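Local coordinates for uncharacterized protein (Bacillus subtilis, PDB 5DQV) that probably acts as a metal-dependent nucleotide pyrophosphohydrolase of the HD-domain superfamily and binds a nickel ion among its helices, at residues 50-55 with 119-124; 85-90 with 94-99. One frame throughout, in Å; residues are numbered along the deposited sequence. Where two conformers were deposited one is given.

Interaction 1. Residues 50-55 with 119-124; sequences ENADLF and LSIEGK
Asp53 N donates to Glu122 OE2 at 2.9 Å, in a nearly straight bond (172° at the hydrogen) that uses the anti lone pair of OE2, the one turned away from OE1. Glu122 reaches there by bending: its CG lies anti to its own carbonyl carbon (chi1 -70°), and a second turn at chi2 swings the carboxylate across to the other segment. OE2 then rests against Asp53 CB at 3.5 Å and Ala52 CB at 3.8 Å, while OE1 forms a salt bridge with NH2 of Arg98 in one of the two conformers of that arginine. With an alanine at the position of Glu122, Asp53 N would probably lose this acceptor and Arg98, in that conformer, the carboxylate of its salt bridge.

Asp53 is the N-cap of helix 54-63, and its OD1 accepts from Ile56 N. Its own backbone N is taken by Glu122 of a different helix, whereas in a capping box that acceptor would come from the N3 side chain. Its OD2 lies 5.5 Å from Glu122 OE2; the same Arg98 conformer also makes a long, weak ion pair with OD2, which is likely to ease the repulsion somewhat. The second helix start is capped too: Gly123 N donates to Ser120 OG at 3.1 Å. Beside the polar bond, Ala52 CB meets Ile121 CG2 at 4.3 Å, a light apolar touch.

The chain enters 50-55 through a Schellman motif at Asn51, which ends helix 33-50, and leaves it into helix 54-63. The contact thus pins this tight corner to the first turn of helix 121-132, which farther along carries the nickel ligand Asp130. Ile56 and Val57 of helix 54-63 and Ile102 of helix 93-106 pack around Glu122.

Interaction 2. Residues 85-90 with 94-99; sequences QLVTFG and EDADRV
With CG anti to its carbonyl carbon (chi1 -65°) and an extended second torsion, Leu86 carries CD1 across to Val99, whose CG1 is set anti to the backbone N (chi1 165°). The two methyls touch at 3.9 Å, Leu86 CD1 against Val99 CG1, with the side chains crossing at a slant instead of lying alongside one another. Val87 supplies the second touch: its CG2, set anti to the carbonyl carbon, comes to 4.0 Å from Ala96 CB.

The small side chain of Ala96 is consistent with the close approach of the backbones here, its CA lying 6.5 Å from Leu86 CA; with nothing beyond CB, it still offers a methyl to Val87. Ala96 and Val99 are three residues apart, so they present the same face of helix 93-106 to the neighbouring pair Leu86 and Val87. The whole contact is apolar. Leu86, Ala96 and Val99 are buried, whereas Val87 lies at the exposed margin. The side chain of Val99 is about 13 Å from the bound nickel ion, well short of contact.

The two helices run in roughly opposite senses and form a helical hairpin with a very short connection. Helix 79-88 is ended by a Schellman motif at Gly90, where Gly90 N bonds back to Val87 O at 3.0 Å. The backbone there has phi of 100°, and a CB at this position would be jammed against the carbonyl O of Phe89.

Within the domain, the hairpin leans on helix 54-63, where Leu86 touches Thr59 and Val99 touches Val63. Tyr83 of helix 79-88 lies against Ala96, and Ile16 of helix 8-24 also packs on Leu86.

How the interactions relate
From the N terminus, the chain passes through helices 8-24 and 33-50 and turns at 50-55, the first half of interaction 1. It then runs along helix 54-63 and, after a longer connection, into helix 79-88. There interaction 2 closes a small loop at once, joining 85-90 to 94-99. Helix 93-106 and a partly unmodelled link lead on to 119-124, where interaction 1 closes the larger loop. Interaction 2 is therefore nested inside interaction 1. Their centres are 16 Å apart, yet Arg98 of segment 94-99, in one of its two conformers, reaches interaction 1 with a salt bridge to Glu122 and a weaker, longer ion pair to Asp53. Together they tie helices 54-63, 79-88, 93-106 and 121-132 within the HD domain.

Interaction 1. Residues 50-55 with 119-124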
ATOM      1  N   GLU A  50     -13.765  25.762 -12.175  1.00 23.74           N
ATOM      2  CA  GLU A  50     -12.798  26.853 -12.389  1.00 24.49           C
ATOM      3  C   GLU A  50     -13.013  27.597 -13.717  1.00 25.03           C
ATOM      4  O   GLU A  50     -12.299  28.531 -14.016  1.00 24.93           O
ATOM      5  CB  GLU A  50     -11.377  26.286 -12.298  1.00 23.41           C
ATOM      6  CG  GLU A  50     -11.008  25.786 -10.895  1.00 22.90           C
ATOM      7  CD  GLU A  50     -10.720  26.902  -9.935  1.00 23.48           C
ATOM      8  OE1 GLU A  50     -10.132  27.950 -10.361  1.00 26.38           O
ATOM      9  OE2 GLU A  50     -11.089  26.769  -8.751  1.00 23.11           O
ATOM     10  N   ASN A  51     -13.990  27.154 -14.511  1.00 25.09           N
ATOM     11  CA  ASN A  51     -14.272  27.705 -15.850  1.00 25.40           C
ATOM     12  C   ASN A  51     -13.088  27.627 -16.785  1.00 24.97           C
ATOM     13  O   ASN A  51     -12.824  28.580 -17.520  1.00 26.09           O
ATOM     14  CB  ASN A  51     -14.715  29.179 -15.758  1.00 27.54           C
ATOM     15  CG  ASN A  51     -16.105  29.336 -15.223  1.00 29.36           C
ATOM     16  OD1 ASN A  51     -16.296  29.804 -14.110  1.00 31.79           O
ATOM     17  ND2 ASN A  51     -17.083  28.970 -16.026  1.00 29.68           N
ATOM     18  N   ALA A  52     -12.379  26.497 -16.766  1.00 23.63           N
ATOM     19  CA  ALA A  52     -11.259  26.264 -17.646  1.00 23.77           C
ATOM     20  C   ALA A  52     -11.821  25.616 -18.917  1.00 25.25           C
ATOM     21  O   ALA A  52     -12.991  25.224 -18.949  1.00 26.18           O
ATOM     22  CB  ALA A  52     -10.241  25.370 -16.961  1.00 23.55           C
ATOM     23  N   ASP A  53     -11.032  25.552 -19.973  1.00 25.67           N
ATOM     24  CA  ASP A  53     -11.468  24.868 -21.200  1.00 27.04           C
ATOM     25  C   ASP A  53     -11.530  23.373 -20.968  1.00 25.92           C
ATOM     26  O   ASP A  53     -10.480  22.732 -20.829  1.00 24.94           O
ATOM     27  CB  ASP A  53     -10.502  25.146 -22.329  1.00 27.66           C
ATOM     28  CG  ASP A  53     -10.974  24.550 -23.674  1.00 31.99           C
ATOM     29  OD1 ASP A  53     -11.301  23.332 -23.853  1.00 33.86           O
ATOM     30  OD2 ASP A  53     -10.988  25.341 -24.584  1.00 34.79           O
ATOM     31  N   LEU A  54     -12.731  22.803 -20.938  1.00 26.28           N
ATOM     32  CA  LEU A  54     -12.889  21.386 -20.505  1.00 26.36           C
ATOM     33  C   LEU A  54     -12.311  20.362 -21.507  1.00 26.36           C
ATOM     34  O   LEU A  54     -11.814  19.283 -21.112  1.00 24.94           O
ATOM     35  CB  LEU A  54     -14.363  21.056 -20.230  1.00 26.90           C
ATOM     36  CG  LEU A  54     -15.053  21.798 -19.096  1.00 29.89           C
ATOM     37  CD1 LEU A  54     -16.481  21.257 -18.808  1.00 27.46           C
ATOM     38  CD2 LEU A  54     -14.185  21.814 -17.791  1.00 27.86           C
ATOM     39  N   PHE A  55     -12.373  20.695 -22.796  1.00 27.16           N
ATOM     40  CA  PHE A  55     -11.841  19.784 -23.782  1.00 27.26           C
ATOM     41  C   PHE A  55     -10.334  19.696 -23.645  1.00 25.21           C
ATOM     42  O   PHE A  55      -9.753  18.598 -23.706  1.00 24.15           O
ATOM     43  CB  PHE A  55     -12.254  20.186 -25.205  1.00 29.89           C
ATOM     44  CG  PHE A  55     -11.754  19.237 -26.259  1.00 31.11           C
ATOM     45  CD1 PHE A  55     -12.214  17.933 -26.289  1.00 33.40           C
ATOM     46  CD2 PHE A  55     -10.820  19.644 -27.192  1.00 33.18           C
ATOM     47  CE1 PHE A  55     -11.765  17.049 -27.222  1.00 36.69           C
ATOM     48  CE2 PHE A  55     -10.361  18.790 -28.130  1.00 35.07           C
ATOM     49  CZ  PHE A  55     -10.851  17.467 -28.162  1.00 38.49           C
ATOM     50  N   LEU A 119       2.881  27.232 -15.820  1.00 45.72           N
ATOM     51  CA  LEU A 119       1.908  26.380 -16.520  1.00 41.90           C
ATOM     52  C   LEU A 119       0.666  27.236 -16.866  1.00 38.57           C
ATOM     53  O   LEU A 119       0.406  28.213 -16.208  1.00 40.04           O
ATOM     54  CB  LEU A 119       1.558  25.234 -15.560  1.00 40.27           C
ATOM     55  CG  LEU A 119       1.214  23.750 -15.789  1.00 39.89           C
ATOM     56  CD1 LEU A 119       1.813  22.962 -16.994  1.00 40.15           C
ATOM     57  CD2 LEU A 119       1.607  23.066 -14.500  1.00 37.86           C
ATOM     58  N   SER A 120      -0.076  26.864 -17.910  1.00 35.40           N
ATOM     59  CA  SER A 120      -1.341  27.497 -18.283  1.00 31.97           C
ATOM     60  C   SER A 120      -2.482  27.197 -17.308  1.00 29.18           C
ATOM     61  O   SER A 120      -2.403  26.282 -16.483  1.00 26.75           O
ATOM     62  CB  SER A 120      -1.763  27.009 -19.688  1.00 32.25           C
ATOM     63  OG  SER A 120      -2.121  25.613 -19.679  1.00 27.50           O
ATOM     64  N   ILE A 121      -3.572  27.955 -17.404  1.00 26.96           N
ATOM     65  CA  ILE A 121      -4.752  27.640 -16.583  1.00 24.94           C
ATOM     66  C   ILE A 121      -5.186  26.137 -16.611  1.00 23.94           C
ATOM     67  O   ILE A 121      -5.430  25.464 -15.577  1.00 23.68           O
ATOM     68  CB  ILE A 121      -5.948  28.468 -17.040  1.00 26.46           C
ATOM     69  CG1 ILE A 121      -5.617  29.984 -17.205  1.00 28.73           C
ATOM     70  CG2 ILE A 121      -7.157  28.230 -16.119  1.00 24.98           C
ATOM     71  CD1 ILE A 121      -5.119  30.607 -15.895  1.00 36.36           C
ATOM     72  N   GLU A 122      -5.340  25.600 -17.805  1.00 21.65           N
ATOM     73  CA  GLU A 122      -5.690  24.176 -17.937  1.00 20.66           C
ATOM     74  C   GLU A 122      -4.603  23.277 -17.402  1.00 20.23           C
ATOM     75  O   GLU A 122      -4.882  22.213 -16.829  1.00 17.85           O
ATOM     76  CB  GLU A 122      -5.955  23.827 -19.398  1.00 20.36           C
ATOM     77  CG  GLU A 122      -7.236  24.424 -19.944  1.00 20.51           C
ATOM     78  CD  GLU A 122      -7.195  25.948 -20.153  1.00 23.62           C
ATOM     79  OE1 GLU A 122      -6.121  26.523 -20.481  1.00 23.05           O
ATOM     80  OE2 GLU A 122      -8.263  26.569 -19.993  1.00 22.64           O
ATOM     81  N   GLY A 123      -3.356  23.661 -17.625  1.00 21.59           N
ATOM     82  CA  GLY A 123      -2.258  22.872 -17.088  1.00 23.64           C
ATOM     83  C   GLY A 123      -2.284  22.802 -15.558  1.00 22.62           C
ATOM     84  O   GLY A 123      -2.033  21.766 -14.974  1.00 21.79           O
ATOM     85  N   LYS A 124      -2.649  23.914 -14.928  1.00 23.36           N
ATOM     86  CA  LYS A 124      -2.755  23.962 -13.468  1.00 23.24           C
ATOM     87  C   LYS A 124      -3.873  23.064 -12.974  1.00 21.32           C
ATOM     88  O   LYS A 124      -3.726  22.394 -11.953  1.00 19.42           O
ATOM     89  CB  LYS A 124      -2.946  25.387 -12.991  1.00 25.00           C
ATOM     90  CG  LYS A 124      -1.691  26.213 -13.067  1.00 27.48           C
ATOM     91  CD  LYS A 124      -1.956  27.663 -12.840  1.00 30.99           C
ATOM     92  CE  LYS A 124      -0.612  28.464 -12.735  1.00 37.04           C
ATOM     93  NZ  LYS A 124      -0.970  29.882 -12.539  1.00 40.59           N
TER

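Interaction 2. Residues 85-90 with 94-99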
ATOM      1  N   GLN A  85      -0.859  11.868 -33.288  1.00 22.46           N
ATOM      2  CA  GLN A  85      -2.057  11.071 -33.096  1.00 21.15           C
ATOM      3  C   GLN A  85      -3.213  11.973 -32.807  1.00 20.60           C
ATOM      4  O   GLN A  85      -4.335  11.774 -33.317  1.00 20.15           O
ATOM      5  CB  GLN A  85      -1.845  10.064 -31.959  1.00 20.94           C
ATOM      6  CG  GLN A  85      -2.854   8.938 -31.865  1.00 22.31           C
ATOM      7  CD  GLN A  85      -2.493   7.714 -32.713  1.00 27.32           C
ATOM      8  OE1 GLN A  85      -1.704   7.820 -33.656  1.00 27.41           O
ATOM      9  NE2 GLN A  85      -3.108   6.565 -32.420  1.00 25.97           N
ATOM     10  N   LEU A  86      -2.984  12.969 -31.950  1.00 19.45           N
ATOM     11  CA  LEU A  86      -4.053  13.964 -31.698  1.00 20.87           C
ATOM     12  C   LEU A  86      -4.550  14.613 -32.986  1.00 21.13           C
ATOM     13  O   LEU A  86      -5.774  14.757 -33.199  1.00 23.34           O
ATOM     14  CB  LEU A  86      -3.590  15.056 -30.697  1.00 20.09           C
ATOM     15  CG  LEU A  86      -3.297  14.569 -29.283  1.00 19.90           C
ATOM     16  CD1 LEU A  86      -2.649  15.726 -28.463  1.00 21.25           C
ATOM     17  CD2 LEU A  86      -4.606  14.036 -28.663  1.00 18.69           C
ATOM     18  N   VAL A  87      -3.622  15.053 -33.828  1.00 21.44           N
ATOM     19  CA  VAL A  87      -3.972  15.735 -35.072  1.00 22.84           C
ATOM     20  C   VAL A  87      -4.712  14.774 -36.032  1.00 23.94           C
ATOM     21  O   VAL A  87      -5.668  15.148 -36.691  1.00 25.51           O
ATOM     22  CB  VAL A  87      -2.694  16.369 -35.736  1.00 22.96           C
ATOM     23  CG1 VAL A  87      -2.922  16.784 -37.199  1.00 26.11           C
ATOM     24  CG2 VAL A  87      -2.244  17.570 -34.894  1.00 23.86           C
ATOM     25  N   THR A  88      -4.237  13.544 -36.126  1.00 23.69           N
ATOM     26  CA  THR A  88      -4.876  12.559 -36.977  1.00 25.41           C
ATOM     27  C   THR A  88      -6.282  12.323 -36.499  1.00 24.74           C
ATOM     28  O   THR A  88      -7.224  12.185 -37.287  1.00 28.44           O
ATOM     29  CB  THR A  88      -4.094  11.243 -36.902  1.00 26.60           C
ATOM     30  OG1 THR A  88      -2.773  11.470 -37.395  1.00 28.35           O
ATOM     31  CG2 THR A  88      -4.799  10.124 -37.692  1.00 28.74           C
ATOM     32  N   PHE A  89      -6.441  12.269 -35.190  1.00 24.12           N
ATOM     33  CA  PHE A  89      -7.750  12.098 -34.595  1.00 25.06           C
ATOM     34  C   PHE A  89      -8.685  13.297 -34.754  1.00 27.15           C
ATOM     35  O   PHE A  89      -9.882  13.206 -34.369  1.00 29.00           O
ATOM     36  CB  PHE A  89      -7.640  11.708 -33.126  1.00 23.75           C
ATOM     37  CG  PHE A  89      -7.174  10.289 -32.860  1.00 25.09           C
ATOM     38  CD1 PHE A  89      -7.260   9.278 -33.800  1.00 28.32           C
ATOM     39  CD2 PHE A  89      -6.745   9.954 -31.590  1.00 24.11           C
ATOM     40  CE1 PHE A  89      -6.857   7.967 -33.483  1.00 29.20           C
ATOM     41  CE2 PHE A  89      -6.394   8.676 -31.285  1.00 27.51           C
ATOM     42  CZ  PHE A  89      -6.452   7.677 -32.228  1.00 27.41           C
ATOM     43  N   GLY A  90      -8.190  14.397 -35.338  1.00 27.43           N
ATOM     44  CA  GLY A  90      -9.032  15.530 -35.705  1.00 29.37           C
ATOM     45  C   GLY A  90      -9.008  16.708 -34.737  1.00 28.99           C
ATOM     46  O   GLY A  90      -9.740  17.696 -34.941  1.00 28.45           O
ATOM     47  N   GLU A  94      -4.180  24.178 -33.057  1.00 32.95           N
ATOM     48  CA  GLU A  94      -4.022  25.093 -31.933  1.00 34.70           C
ATOM     49  C   GLU A  94      -4.268  24.379 -30.603  1.00 31.41           C
ATOM     50  O   GLU A  94      -3.512  24.582 -29.646  1.00 31.35           O
ATOM     51  CB  GLU A  94      -4.925  26.326 -32.078  1.00 37.22           C
ATOM     52  CG  GLU A  94      -4.726  27.075 -33.409  1.00 45.43           C
ATOM     53  CD  GLU A  94      -3.367  27.751 -33.529  1.00 53.44           C
ATOM     54  OE1 GLU A  94      -2.341  27.041 -33.696  1.00 57.57           O
ATOM     55  OE2 GLU A  94      -3.326  29.004 -33.472  1.00 58.67           O
ATOM     56  N   ASP A  95      -5.320  23.567 -30.563  1.00 28.58           N
ATOM     57  CA  ASP A  95      -5.646  22.761 -29.407  1.00 27.15           C
ATOM     58  C   ASP A  95      -4.584  21.742 -29.122  1.00 25.81           C
ATOM     59  O   ASP A  95      -4.203  21.533 -27.956  1.00 25.74           O
ATOM     60  CB  ASP A  95      -6.981  22.054 -29.618  1.00 27.25           C
ATOM     61  CG  ASP A  95      -8.147  23.000 -29.449  1.00 30.62           C
ATOM     62  OD1 ASP A  95      -7.978  24.078 -28.838  1.00 34.59           O
ATOM     63  OD2 ASP A  95      -9.201  22.659 -29.926  1.00 34.27           O
ATOM     64  N   ALA A  96      -4.093  21.117 -30.181  1.00 24.24           N
ATOM     65  CA  ALA A  96      -3.028  20.162 -30.040  1.00 23.51           C
ATOM     66  C   ALA A  96      -1.733  20.803 -29.475  1.00 23.79           C
ATOM     67  O   ALA A  96      -1.088  20.258 -28.574  1.00 22.16           O
ATOM     68  CB  ALA A  96      -2.795  19.451 -31.395  1.00 23.70           C
ATOM     69  N   ASP A  97      -1.397  21.999 -29.940  1.00 26.35           N
ATOM     70  CA  ASP A  97      -0.242  22.726 -29.415  1.00 27.68           C
ATOM     71  C   ASP A  97      -0.423  23.026 -27.901  1.00 27.42           C
ATOM     72  O   ASP A  97       0.548  22.903 -27.112  1.00 25.98           O
ATOM     73  CB  ASP A  97      -0.065  24.077 -30.175  1.00 30.96           C
ATOM     74  CG  ASP A  97       0.646  23.936 -31.491  1.00 34.30           C
ATOM     75  OD1 ASP A  97       1.134  22.843 -31.792  1.00 33.62           O
ATOM     76  OD2 ASP A  97       0.724  24.934 -32.248  1.00 41.52           O
ATOM     77  N   ARG A  98      -1.644  23.436 -27.503  1.00 26.22           N
ATOM     78  CA  ARG A  98      -1.949  23.763 -26.106  0.50 27.01           C
ATOM     79  C   ARG A  98      -1.729  22.527 -25.238  1.00 25.12           C
ATOM     80  O   ARG A  98      -1.181  22.618 -24.149  1.00 25.75           O
ATOM     81  CB  ARG A  98      -3.411  24.245 -25.930  0.50 28.09           C
ATOM     82  CG  ARG A  98      -3.715  25.665 -26.376  0.50 30.47           C
ATOM     83  CD  ARG A  98      -5.227  26.005 -26.314  0.50 30.55           C
ATOM     84  NE  ARG A  98      -5.728  26.221 -24.949  0.50 30.40           N
ATOM     85  CZ  ARG A  98      -7.007  26.454 -24.633  0.50 32.29           C
ATOM     86  NH1 ARG A  98      -7.947  26.540 -25.578  0.50 32.91           N
ATOM     87  NH2 ARG A  98      -7.353  26.637 -23.357  0.50 32.27           N
ATOM     88  N   VAL A  99      -2.208  21.378 -25.724  1.00 22.14           N
ATOM     89  CA  VAL A  99      -2.094  20.138 -24.996  1.00 20.70           C
ATOM     90  C   VAL A  99      -0.608  19.772 -24.842  1.00 21.68           C
ATOM     91  O   VAL A  99      -0.151  19.497 -23.726  1.00 21.50           O
ATOM     92  CB  VAL A  99      -2.870  19.015 -25.662  1.00 19.56           C
ATOM     93  CG1 VAL A  99      -2.426  17.654 -25.081  1.00 18.84           C
ATOM     94  CG2 VAL A  99      -4.382  19.274 -25.430  1.00 19.86           C
TER